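Long-range contacts in phenolic acid decarboxylase (Sedimentibacter hydroxybenzoicus, PDB 7AE5), which catalyses the reversible, non-oxidative decarboxylation of 4-hydroxybenzoate and 3,4-dihydroxybenzoate, using prenylated FMN and manganese, and so detoxifies phenolic compounds under anaerobic conditions: residues 329-340 with 367-378; 378-389 with 435-444. All blocks are in the same frame, centred on the assembly; numbering follows the deposited sequence.

Contact 1: 329-340 with 367-378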
loop_
_atom_site.group_PDB
_atom_site.type_symbol
_atom_site.label_atom_id
_atom_site.label_comp_id
_atom_site.label_asym_id
_atom_site.label_seq_id
_atom_site.Cartn_x
_atom_site.Cartn_y
_atom_site.Cartn_z
ATOM N N LEU C 329 -30.531 -7.278 5.871
ATOM C CA LEU C 329 -29.456 -6.910 4.956
ATOM C C LEU C 329 -29.590 -7.642 3.627
ATOM O O LEU C 329 -29.342 -7.065 2.562
ATOM C CB LEU C 329 -28.095 -7.200 5.590
ATOM C CG LEU C 329 -27.676 -6.297 6.750
ATOM C CD1 LEU C 329 -26.418 -6.830 7.417
ATOM C CD2 LEU C 329 -27.465 -4.873 6.263
ATOM N N TYR C 330 -29.982 -8.917 3.672
ATOM C CA TYR C 330 -30.197 -9.670 2.441
ATOM C C TYR C 330 -31.289 -9.035 1.589
ATOM O O TYR C 330 -31.160 -8.951 0.363
ATOM C CB TYR C 330 -30.545 -11.123 2.775
ATOM C CG TYR C 330 -31.124 -11.907 1.620
ATOM C CD1 TYR C 330 -30.306 -12.415 0.618
ATOM C CD2 TYR C 330 -32.490 -12.146 1.535
ATOM C CE1 TYR C 330 -30.835 -13.134 -0.439
ATOM C CE2 TYR C 330 -33.028 -12.863 0.482
ATOM C CZ TYR C 330 -32.196 -13.355 -0.501
ATOM O OH TYR C 330 -32.728 -14.070 -1.550
ATOM N N LYS C 331 -32.368 -8.571 2.224
ATOM C CA LYS C 331 -33.459 -7.960 1.472
ATOM C C LYS C 331 -33.042 -6.623 0.870
ATOM O O LYS C 331 -33.468 -6.280 -0.238
ATOM C CB LYS C 331 -34.684 -7.789 2.369
ATOM C CG LYS C 331 -35.432 -9.080 2.660
ATOM C CD LYS C 331 -36.705 -8.805 3.442
ATOM C CE LYS C 331 -37.473 -10.083 3.733
ATOM N NZ LYS C 331 -37.754 -10.870 2.499
ATOM N N GLN C 332 -32.218 -5.851 1.584
ATOM C CA GLN C 332 -31.742 -4.584 1.035
ATOM C C GLN C 332 -30.808 -4.810 -0.147
ATOM O O GLN C 332 -30.890 -4.096 -1.153
ATOM C CB GLN C 332 -31.046 -3.761 2.121
ATOM C CG GLN C 332 -31.851 -3.617 3.402
ATOM C CD GLN C 332 -31.123 -2.833 4.477
ATOM O OE1 GLN C 332 -29.898 -2.726 4.462
ATOM N NE2 GLN C 332 -31.876 -2.293 5.428
ATOM N N LEU C 333 -29.911 -5.796 -0.046
ATOM C CA LEU C 333 -29.042 -6.116 -1.175
ATOM C C LEU C 333 -29.846 -6.647 -2.353
ATOM O O LEU C 333 -29.568 -6.308 -3.510
ATOM C CB LEU C 333 -27.985 -7.140 -0.758
ATOM C CG LEU C 333 -26.912 -6.741 0.256
ATOM C CD1 LEU C 333 -25.741 -7.710 0.178
ATOM C CD2 LEU C 333 -26.443 -5.317 0.023
ATOM N N LYS C 334 -30.854 -7.477 -2.077
ATOM C CA LYS C 334 -31.584 -8.150 -3.146
ATOM C C LYS C 334 -32.433 -7.179 -3.957
ATOM O O LYS C 334 -32.712 -7.443 -5.133
ATOM C CB LYS C 334 -32.457 -9.260 -2.559
ATOM C CG LYS C 334 -33.084 -10.183 -3.590
ATOM C CD LYS C 334 -32.134 -11.299 -3.983
ATOM C CE LYS C 334 -32.874 -12.431 -4.675
ATOM N NZ LYS C 334 -31.937 -13.476 -5.166
ATOM N N GLU C 335 -32.843 -6.055 -3.359
ATOM C CA GLU C 335 -33.710 -5.115 -4.066
ATOM C C GLU C 335 -33.062 -4.624 -5.355
ATOM O O GLU C 335 -33.747 -4.421 -6.365
ATOM C CB GLU C 335 -34.065 -3.935 -3.154
ATOM C CG GLU C 335 -33.070 -2.778 -3.193
ATOM C CD GLU C 335 -33.247 -1.786 -2.058
ATOM O OE1 GLU C 335 -34.043 -2.062 -1.136
ATOM O OE2 GLU C 335 -32.579 -0.729 -2.091
ATOM N N THR C 336 -31.739 -4.457 -5.352
ATOM C CA THR C 336 -31.014 -3.946 -6.504
ATOM C C THR C 336 -30.048 -4.955 -7.098
ATOM O O THR C 336 -29.492 -4.699 -8.172
ATOM C CB THR C 336 -30.241 -2.675 -6.122
ATOM O OG1 THR C 336 -29.556 -2.885 -4.880
ATOM C CG2 THR C 336 -31.194 -1.499 -5.981
ATOM N N MET C 337 -29.836 -6.089 -6.436
ATOM C CA MET C 337 -28.881 -7.101 -6.885
ATOM C C MET C 337 -29.516 -8.469 -6.719
ATOM O O MET C 337 -29.222 -9.202 -5.767
ATOM C CB MET C 337 -27.571 -6.997 -6.107
ATOM C CG MET C 337 -26.842 -5.703 -6.373
ATOM S SD MET C 337 -25.634 -5.316 -5.107
ATOM C CE MET C 337 -24.504 -4.304 -6.045
ATOM N N PRO C 338 -30.404 -8.851 -7.639
ATOM C CA PRO C 338 -31.056 -10.166 -7.537
ATOM C C PRO C 338 -30.087 -11.335 -7.617
ATOM O O PRO C 338 -30.494 -12.471 -7.342
ATOM C CB PRO C 338 -32.032 -10.160 -8.721
ATOM C CG PRO C 338 -31.393 -9.209 -9.702
ATOM C CD PRO C 338 -30.847 -8.117 -8.836
ATOM N N GLU C 339 -28.822 -11.094 -7.967
ATOM C CA GLU C 339 -27.825 -12.156 -8.022
ATOM C C GLU C 339 -27.374 -12.608 -6.642
ATOM O O GLU C 339 -26.743 -13.664 -6.529
ATOM C CB GLU C 339 -26.623 -11.683 -8.829
ATOM C CG GLU C 339 -26.949 -11.472 -10.287
ATOM C CD GLU C 339 -27.171 -10.009 -10.609
ATOM O OE1 GLU C 339 -27.213 -9.660 -11.805
ATOM O OE2 GLU C 339 -27.290 -9.203 -9.660
ATOM N N VAL C 340 -27.681 -11.844 -5.597
ATOM C CA VAL C 340 -27.281 -12.225 -4.252
ATOM C C VAL C 340 -28.102 -13.424 -3.799
ATOM O O VAL C 340 -29.338 -13.423 -3.883
ATOM C CB VAL C 340 -27.435 -11.042 -3.288
ATOM C CG1 VAL C 340 -27.285 -11.511 -1.852
ATOM C CG2 VAL C 340 -26.409 -9.970 -3.614
ATOM N N GLY C 367 -18.656 -4.953 -6.101
ATOM C CA GLY C 367 -19.830 -4.101 -6.155
ATOM C C GLY C 367 -20.874 -4.503 -5.132
ATOM O O GLY C 367 -21.497 -3.648 -4.497
ATOM N N VAL C 368 -21.071 -5.811 -4.953
ATOM C CA VAL C 368 -22.003 -6.296 -3.940
ATOM C C VAL C 368 -21.552 -5.859 -2.553
ATOM O O VAL C 368 -22.368 -5.462 -1.712
ATOM C CB VAL C 368 -22.144 -7.827 -4.034
ATOM C CG1 VAL C 368 -22.888 -8.372 -2.827
ATOM C CG2 VAL C 368 -22.851 -8.213 -5.321
ATOM N N ALA C 369 -20.243 -5.921 -2.294
ATOM C CA ALA C 369 -19.720 -5.453 -1.016
ATOM C C ALA C 369 -19.924 -3.953 -0.852
ATOM O O ALA C 369 -20.293 -3.484 0.232
ATOM C CB ALA C 369 -18.240 -5.810 -0.892
ATOM N N PHE C 370 -19.685 -3.181 -1.919
ATOM C CA PHE C 370 -19.944 -1.744 -1.871
ATOM C C PHE C 370 -21.388 -1.458 -1.478
ATOM O O PHE C 370 -21.659 -0.512 -0.728
ATOM C CB PHE C 370 -19.636 -1.096 -3.222
ATOM C CG PHE C 370 -18.174 -1.072 -3.576
ATOM C CD1 PHE C 370 -17.203 -1.089 -2.588
ATOM C CD2 PHE C 370 -17.774 -1.015 -4.901
ATOM C CE1 PHE C 370 -15.860 -1.061 -2.916
ATOM C CE2 PHE C 370 -16.433 -0.987 -5.237
ATOM C CZ PHE C 370 -15.474 -1.008 -4.243
ATOM N N ARG C 371 -22.327 -2.265 -1.976
ATOM C CA ARG C 371 -23.730 -2.059 -1.636
ATOM C C ARG C 371 -23.978 -2.324 -0.156
ATOM O O ARG C 371 -24.663 -1.544 0.516
ATOM C CB ARG C 371 -24.622 -2.948 -2.505
ATOM C CG ARG C 371 -26.093 -2.572 -2.442
ATOM C CD ARG C 371 -26.284 -1.077 -2.653
ATOM N NE ARG C 371 -27.523 -0.763 -3.355
ATOM C CZ ARG C 371 -27.644 0.163 -4.299
ATOM N NH1 ARG C 371 -26.602 0.860 -4.724
ATOM N NH2 ARG C 371 -28.840 0.397 -4.828
ATOM N N LEU C 372 -23.421 -3.417 0.370
ATOM C CA LEU C 372 -23.562 -3.701 1.795
ATOM C C LEU C 372 -22.960 -2.585 2.634
ATOM O O LEU C 372 -23.573 -2.114 3.599
ATOM C CB LEU C 372 -22.898 -5.031 2.143
ATOM C CG LEU C 372 -23.002 -5.316 3.645
ATOM C CD1 LEU C 372 -24.152 -6.271 3.942
ATOM C CD2 LEU C 372 -21.689 -5.837 4.206
ATOM N N LEU C 373 -21.753 -2.149 2.279
ATOM C CA LEU C 373 -21.111 -1.051 2.986
ATOM C C LEU C 373 -21.816 0.280 2.767
ATOM O O LEU C 373 -21.338 1.300 3.275
ATOM C CB LEU C 373 -19.645 -0.942 2.565
ATOM C CG LEU C 373 -18.781 -2.156 2.919
ATOM C CD1 LEU C 373 -17.428 -2.081 2.234
ATOM C CD2 LEU C 373 -18.617 -2.273 4.423
ATOM N N SER C 374 -22.931 0.306 2.035
ATOM C CA SER C 374 -23.722 1.521 1.897
ATOM C C SER C 374 -25.145 1.369 2.431
ATOM O O SER C 374 -25.993 2.224 2.152
ATOM C CB SER C 374 -23.742 1.992 0.438
ATOM O OG SER C 374 -23.903 0.917 -0.470
ATOM N N THR C 375 -25.433 0.307 3.187
ATOM C CA THR C 375 -26.725 0.145 3.836
ATOM C C THR C 375 -26.720 0.821 5.202
ATOM O O THR C 375 -25.655 1.103 5.758
ATOM C CB THR C 375 -27.052 -1.339 3.984
ATOM O OG1 THR C 375 -25.942 -2.013 4.590
ATOM C CG2 THR C 375 -27.327 -1.954 2.623
ATOM N N PRO C 376 -27.898 1.114 5.769
ATOM C CA PRO C 376 -27.928 1.760 7.094
ATOM C C PRO C 376 -27.138 1.024 8.164
ATOM O O PRO C 376 -26.481 1.667 8.992
ATOM C CB PRO C 376 -29.425 1.793 7.420
ATOM C CG PRO C 376 -30.080 1.904 6.092
ATOM C CD PRO C 376 -29.235 1.081 5.148
ATOM N N HIS C 377 -27.175 -0.308 8.168
ATOM C CA HIS C 377 -26.462 -1.078 9.177
ATOM C C HIS C 377 -25.057 -1.461 8.732
ATOM O O HIS C 377 -24.114 -1.383 9.526
ATOM C CB HIS C 377 -27.252 -2.339 9.531
ATOM C CG HIS C 377 -26.686 -3.102 10.687
ATOM N ND1 HIS C 377 -25.794 -4.139 10.527
ATOM C CD2 HIS C 377 -26.890 -2.982 12.020
ATOM C CE1 HIS C 377 -25.470 -4.624 11.712
ATOM N NE2 HIS C 377 -26.121 -3.940 12.636
ATOM N N GLY C 378 -24.893 -1.877 7.475
ATOM C CA GLY C 378 -23.588 -2.319 7.019
ATOM C C GLY C 378 -22.563 -1.208 6.949
ATOM O O GLY C 378 -21.370 -1.450 7.153
HETATM O O HOH W 1 -29.276 -1.676 6.907
#
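L333, on helix 323-336, and M337, farther along the chain, reach onto the flank of helix 364-372. The CD2 branch of L333 enters between R371 and L372, 3.7 Å from R371 CG, while its CD1 turns to V368. M337, extended beyond CG (chi2 161°), lays its sulfur against the aliphatic root of R371, with SD 3.7 Å from CB, and carries CE on to the carbonyl of G367. V340 CG2 closes this end against V368 CG1. The axes of the short helical segments come within 10.1 Å and make an angle of 125°, and the V368–L372 side also rests on strand 352-357, so both helices pack over the C-terminal domain sheet. At the other end L329 straddles the bend after L372: CD1 meets L372 CD1 and CD2 lies 3.6 Å from T375 OG1. That hydroxyl donates to L372 O on an in-plane lone pair and accepts from G378 N, capping helix 378-381. Farther out, Q332 OE1 accepts a hydrogen bond from a water, which in turn accepts from H377 N at 2.8 Å. At the T336 end, R371 NE makes a weak, bent bond to T336 OG1 (3.3 Å, 121°); its stronger partner is S374 OG of the second subunit, reached through NH1. Apolar contacts thus hold the helices together, whereas the arginine's polar end is committed chiefly to the subunit interface.

Contact 2: 378-389 with 435-444; sequences GMPYSKIVIVVD and HTKMIIDATT. With RB (rubidium ion), chain Q.
K437 curls back to the end of the short helix 378-381, where NZ donates to S382 O at 2.7 Å and to M379 O at 2.9 Å. Both carbonyls are met from above their planes, and the bend at chi2 (-70°) brings the ammonium there. H435 ND1 and P421 O are further acceptors, so the three N-H groups of an ammonium, probably charged here, are shared among four acceptors. K383 CB sits over one face of the H435 ring, 3.8 Å from its centroid, a CH-pi contact; D426 fixes that pair from outside, bonding H435 NE2 and the ammonium of K383, which also reaches V408 of the third subunit. Next come parallel strands 384-388 and 434-441, neighbours in the five-stranded mixed sheet of the UbiD C-terminal domain. Four nearly straight bonds join them, among them I440 N to V385 O at 2.8 Å. On one face M438 CE touches I384 CG1 (3.6 Å) and I386 lies beside I440. Farther along, D389 OD2 accepts from T444 OG1 at 2.9 Å and from T444 N, the latter on its syn lone pair. D441 forms an Asx turn with T443 N, and the carbonyl oxygens of D441 and T443, each 2.5 Å from a rubidium ion, share it with a water, R407 O and D413 OD1.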
loop_
_atom_site.group_PDB
_atom_site.type_symbol
_atom_site.label_atom_id
_atom_site.label_comp_id
_atom_site.label_asym_id
_atom_site.label_seq_id
_atom_site.Cartn_x
_atom_site.Cartn_y
_atom_site.Cartn_z
ATOM N N GLY C 378 -24.893 -1.877 7.475
ATOM C CA GLY C 378 -23.588 -2.319 7.019
ATOM C C GLY C 378 -22.563 -1.208 6.949
ATOM O O GLY C 378 -21.370 -1.450 7.153
ATOM N N MET C 379 -23.005 0.017 6.644
ATOM C CA MET C 379 -22.114 1.169 6.539
ATOM C C MET C 379 -21.266 1.366 7.790
ATOM O O MET C 379 -20.035 1.427 7.675
ATOM C CB MET C 379 -22.891 2.454 6.245
ATOM C CG MET C 379 -22.002 3.624 5.896
ATOM S SD MET C 379 -22.914 4.994 5.189
ATOM C CE MET C 379 -23.216 4.298 3.600
ATOM N N PRO C 380 -21.858 1.496 8.997
ATOM C CA PRO C 380 -21.016 1.721 10.178
ATOM C C PRO C 380 -20.559 0.438 10.859
ATOM O O PRO C 380 -19.522 0.436 11.526
ATOM C CB PRO C 380 -21.931 2.539 11.095
ATOM C CG PRO C 380 -23.289 2.036 10.784
ATOM C CD PRO C 380 -23.290 1.640 9.332
ATOM N N TYR C 381 -21.308 -0.655 10.710
ATOM C CA TYR C 381 -21.004 -1.880 11.446
ATOM C C TYR C 381 -20.027 -2.791 10.710
ATOM O O TYR C 381 -19.055 -3.274 11.299
ATOM C CB TYR C 381 -22.292 -2.660 11.736
ATOM C CG TYR C 381 -23.020 -2.247 12.992
ATOM C CD1 TYR C 381 -23.961 -1.225 12.969
ATOM C CD2 TYR C 381 -22.776 -2.888 14.199
ATOM C CE1 TYR C 381 -24.636 -0.851 14.115
ATOM C CE2 TYR C 381 -23.444 -2.520 15.349
ATOM C CZ TYR C 381 -24.373 -1.503 15.301
ATOM O OH TYR C 381 -25.042 -1.132 16.446
ATOM N N SER C 382 -20.277 -3.040 9.429
ATOM C CA SER C 382 -19.634 -4.134 8.710
ATOM C C SER C 382 -18.193 -3.763 8.389
ATOM O O SER C 382 -17.941 -2.886 7.557
ATOM C CB SER C 382 -20.421 -4.448 7.443
ATOM O OG SER C 382 -21.639 -5.092 7.769
ATOM N N LYS C 383 -17.246 -4.432 9.043
ATOM C CA LYS C 383 -15.825 -4.173 8.841
ATOM C C LYS C 383 -15.159 -5.193 7.926
ATOM O O LYS C 383 -14.318 -4.821 7.101
ATOM C CB LYS C 383 -15.096 -4.144 10.188
ATOM C CG LYS C 383 -13.610 -3.853 10.081
ATOM C CD LYS C 383 -12.960 -3.771 11.450
ATOM C CE LYS C 383 -13.063 -5.094 12.192
ATOM N NZ LYS C 383 -12.491 -5.016 13.565
ATOM N N ILE C 384 -15.518 -6.468 8.042
ATOM C CA ILE C 384 -14.925 -7.532 7.242
ATOM C C ILE C 384 -16.023 -8.144 6.387
ATOM O O ILE C 384 -16.980 -8.724 6.918
ATOM C CB ILE C 384 -14.247 -8.596 8.118
ATOM C CG1 ILE C 384 -13.164 -7.944 8.981
ATOM C CG2 ILE C 384 -13.653 -9.696 7.249
ATOM C CD1 ILE C 384 -12.525 -8.879 9.980
ATOM N N VAL C 385 -15.888 -8.017 5.071
ATOM C CA VAL C 385 -16.902 -8.460 4.121
ATOM C C VAL C 385 -16.261 -9.461 3.170
ATOM O O VAL C 385 -15.351 -9.107 2.409
ATOM C CB VAL C 385 -17.508 -7.281 3.345
ATOM C CG1 VAL C 385 -18.588 -7.770 2.392
ATOM C CG2 VAL C 385 -18.063 -6.244 4.307
ATOM N N ILE C 386 -16.742 -10.700 3.207
ATOM C CA ILE C 386 -16.274 -11.771 2.336
ATOM C C ILE C 386 -17.389 -12.105 1.359
ATOM O O ILE C 386 -18.534 -12.328 1.769
ATOM C CB ILE C 386 -15.861 -13.015 3.141
ATOM C CG1 ILE C 386 -14.843 -12.644 4.221
ATOM C CG2 ILE C 386 -15.307 -14.090 2.217
ATOM C CD1 ILE C 386 -14.679 -13.698 5.289
ATOM N N VAL C 387 -17.060 -12.140 0.070
ATOM C CA VAL C 387 -18.014 -12.477 -0.981
ATOM C C VAL C 387 -17.603 -13.808 -1.594
ATOM O O VAL C 387 -16.450 -13.981 -2.002
ATOM C CB VAL C 387 -18.094 -11.378 -2.053
ATOM C CG1 VAL C 387 -19.241 -11.665 -3.006
ATOM C CG2 VAL C 387 -18.268 -10.015 -1.402
ATOM N N VAL C 388 -18.549 -14.743 -1.658
ATOM C CA VAL C 388 -18.311 -16.072 -2.200
ATOM C C VAL C 388 -19.308 -16.323 -3.329
ATOM O O VAL C 388 -20.268 -15.576 -3.522
ATOM C CB VAL C 388 -18.415 -17.167 -1.122
ATOM C CG1 VAL C 388 -17.406 -16.915 -0.006
ATOM C CG2 VAL C 388 -19.829 -17.220 -0.562
ATOM N N ASP C 389 -19.067 -17.400 -4.074
ATOM C CA ASP C 389 -19.890 -17.706 -5.233
ATOM C C ASP C 389 -21.259 -18.235 -4.806
ATOM O O ASP C 389 -21.527 -18.491 -3.629
ATOM C CB ASP C 389 -19.196 -18.720 -6.141
ATOM C CG ASP C 389 -17.988 -18.141 -6.846
ATOM O OD1 ASP C 389 -18.133 -17.082 -7.494
ATOM O OD2 ASP C 389 -16.899 -18.750 -6.763
ATOM N N HIS C 435 -13.772 3.093 11.028
ATOM C CA HIS C 435 -13.373 1.796 10.512
ATOM C C HIS C 435 -12.388 1.957 9.365
ATOM O O HIS C 435 -12.438 2.925 8.601
ATOM C CB HIS C 435 -14.577 0.989 10.014
ATOM C CG HIS C 435 -15.117 0.020 11.017
ATOM N ND1 HIS C 435 -16.414 -0.445 10.975
ATOM C CD2 HIS C 435 -14.541 -0.566 12.093
ATOM C CE1 HIS C 435 -16.613 -1.279 11.980
ATOM N NE2 HIS C 435 -15.492 -1.369 12.674
ATOM N N THR C 436 -11.481 0.999 9.271
ATOM C CA THR C 436 -10.783 0.695 8.033
ATOM C C THR C 436 -11.387 -0.610 7.533
ATOM O O THR C 436 -11.240 -1.652 8.178
ATOM C CB THR C 436 -9.278 0.580 8.245
ATOM O OG1 THR C 436 -8.721 1.888 8.405
ATOM C CG2 THR C 436 -8.645 -0.073 7.048
ATOM N N LYS C 437 -12.099 -0.544 6.414
ATOM C CA LYS C 437 -12.861 -1.688 5.937
ATOM C C LYS C 437 -11.964 -2.673 5.200
ATOM O O LYS C 437 -10.948 -2.300 4.605
ATOM C CB LYS C 437 -13.992 -1.235 5.012
ATOM C CG LYS C 437 -14.912 -0.180 5.603
ATOM C CD LYS C 437 -15.776 -0.737 6.717
ATOM C CE LYS C 437 -16.897 0.229 7.075
ATOM N NZ LYS C 437 -17.728 -0.271 8.204
ATOM N N MET C 438 -12.357 -3.946 5.238
ATOM C CA MET C 438 -11.666 -5.004 4.514
ATOM C C MET C 438 -12.676 -5.768 3.673
ATOM O O MET C 438 -13.590 -6.399 4.214
ATOM C CB MET C 438 -10.930 -5.953 5.465
ATOM C CG MET C 438 -9.889 -6.809 4.760
ATOM S SD MET C 438 -9.092 -8.066 5.780
ATOM C CE MET C 438 -10.003 -7.924 7.310
ATOM N N ILE C 439 -12.511 -5.703 2.356
ATOM C CA ILE C 439 -13.332 -6.444 1.407
ATOM C C ILE C 439 -12.491 -7.577 0.841
ATOM O O ILE C 439 -11.366 -7.350 0.381
ATOM C CB ILE C 439 -13.854 -5.535 0.280
ATOM C CG1 ILE C 439 -14.666 -4.375 0.852
ATOM C CG2 ILE C 439 -14.681 -6.334 -0.712
ATOM C CD1 ILE C 439 -15.066 -3.357 -0.196
ATOM N N ILE C 440 -13.031 -8.791 0.874
ATOM C CA ILE C 440 -12.340 -9.976 0.379
ATOM C C ILE C 440 -13.197 -10.595 -0.715
ATOM O O ILE C 440 -14.328 -11.026 -0.456
ATOM C CB ILE C 440 -12.063 -10.990 1.500
ATOM C CG1 ILE C 440 -11.228 -10.345 2.606
ATOM C CG2 ILE C 440 -11.345 -12.212 0.951
ATOM C CD1 ILE C 440 -10.995 -11.249 3.791
ATOM N N ASP C 441 -12.661 -10.643 -1.935
ATOM C CA ASP C 441 -13.383 -11.184 -3.084
ATOM C C ASP C 441 -12.963 -12.639 -3.295
ATOM O O ASP C 441 -12.110 -12.966 -4.128
ATOM C CB ASP C 441 -13.134 -10.324 -4.324
ATOM C CG ASP C 441 -13.724 -10.929 -5.585
ATOM O OD1 ASP C 441 -14.672 -11.735 -5.470
ATOM O OD2 ASP C 441 -13.251 -10.593 -6.692
ATOM N N ALA C 442 -13.606 -13.528 -2.529
ATOM C CA ALA C 442 -13.393 -14.969 -2.619
ATOM C C ALA C 442 -14.204 -15.612 -3.737
ATOM O O ALA C 442 -14.591 -16.782 -3.620
ATOM C CB ALA C 442 -13.715 -15.637 -1.281
ATOM N N THR C 443 -14.477 -14.882 -4.812
ATOM C CA THR C 443 -15.228 -15.431 -5.929
ATOM C C THR C 443 -14.313 -15.776 -7.098
ATOM O O THR C 443 -13.183 -15.271 -7.222
ATOM C CB THR C 443 -16.321 -14.464 -6.399
ATOM O OG1 THR C 443 -15.722 -13.321 -7.023
ATOM C CG2 THR C 443 -17.182 -14.022 -5.226
ATOM N N THR C 444 -14.837 -16.672 -7.943
ATOM C CA THR C 444 -14.172 -17.105 -9.164
ATOM C C THR C 444 -14.258 -16.008 -10.218
ATOM O O THR C 444 -15.343 -15.461 -10.444
ATOM C CB THR C 444 -14.836 -18.379 -9.694
ATOM O OG1 THR C 444 -14.863 -19.380 -8.668
ATOM C CG2 THR C 444 -14.095 -18.912 -10.906
HETATM RB RB RB Q . -11.432 -13.788 -6.337
HETATM O O HOH W 2 -16.591 -18.793 -3.908
HETATM O O HOH W 3 -17.987 -16.493 -10.326
HETATM O O HOH W 4 -12.270 -12.415 -8.188
#

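How the contacts relate
Contact 1 comes first along the chain and contact 2 follows it, the two sharing G378, where the chain leaves the turn after helix 364-372 and enters helix 378-381. Their centres lie 11 Å apart within the C-terminal domain. Contact 2 forms part of the five-stranded sheet; contact 1 is the helical layer against it, with A369 CB 3.6 Å from I439 CG2 and L373 CD2 3.3 Å from S382 O. Both touch the second subunit, where M337 of one chain packs on M379 of the other, and contact 2 also reaches the third. One helix-on-sheet unit therefore serves both the domain core and the assembly, while Y381 lies about 8 Å, side chain to side chain, from the predicted manganese ligand H185.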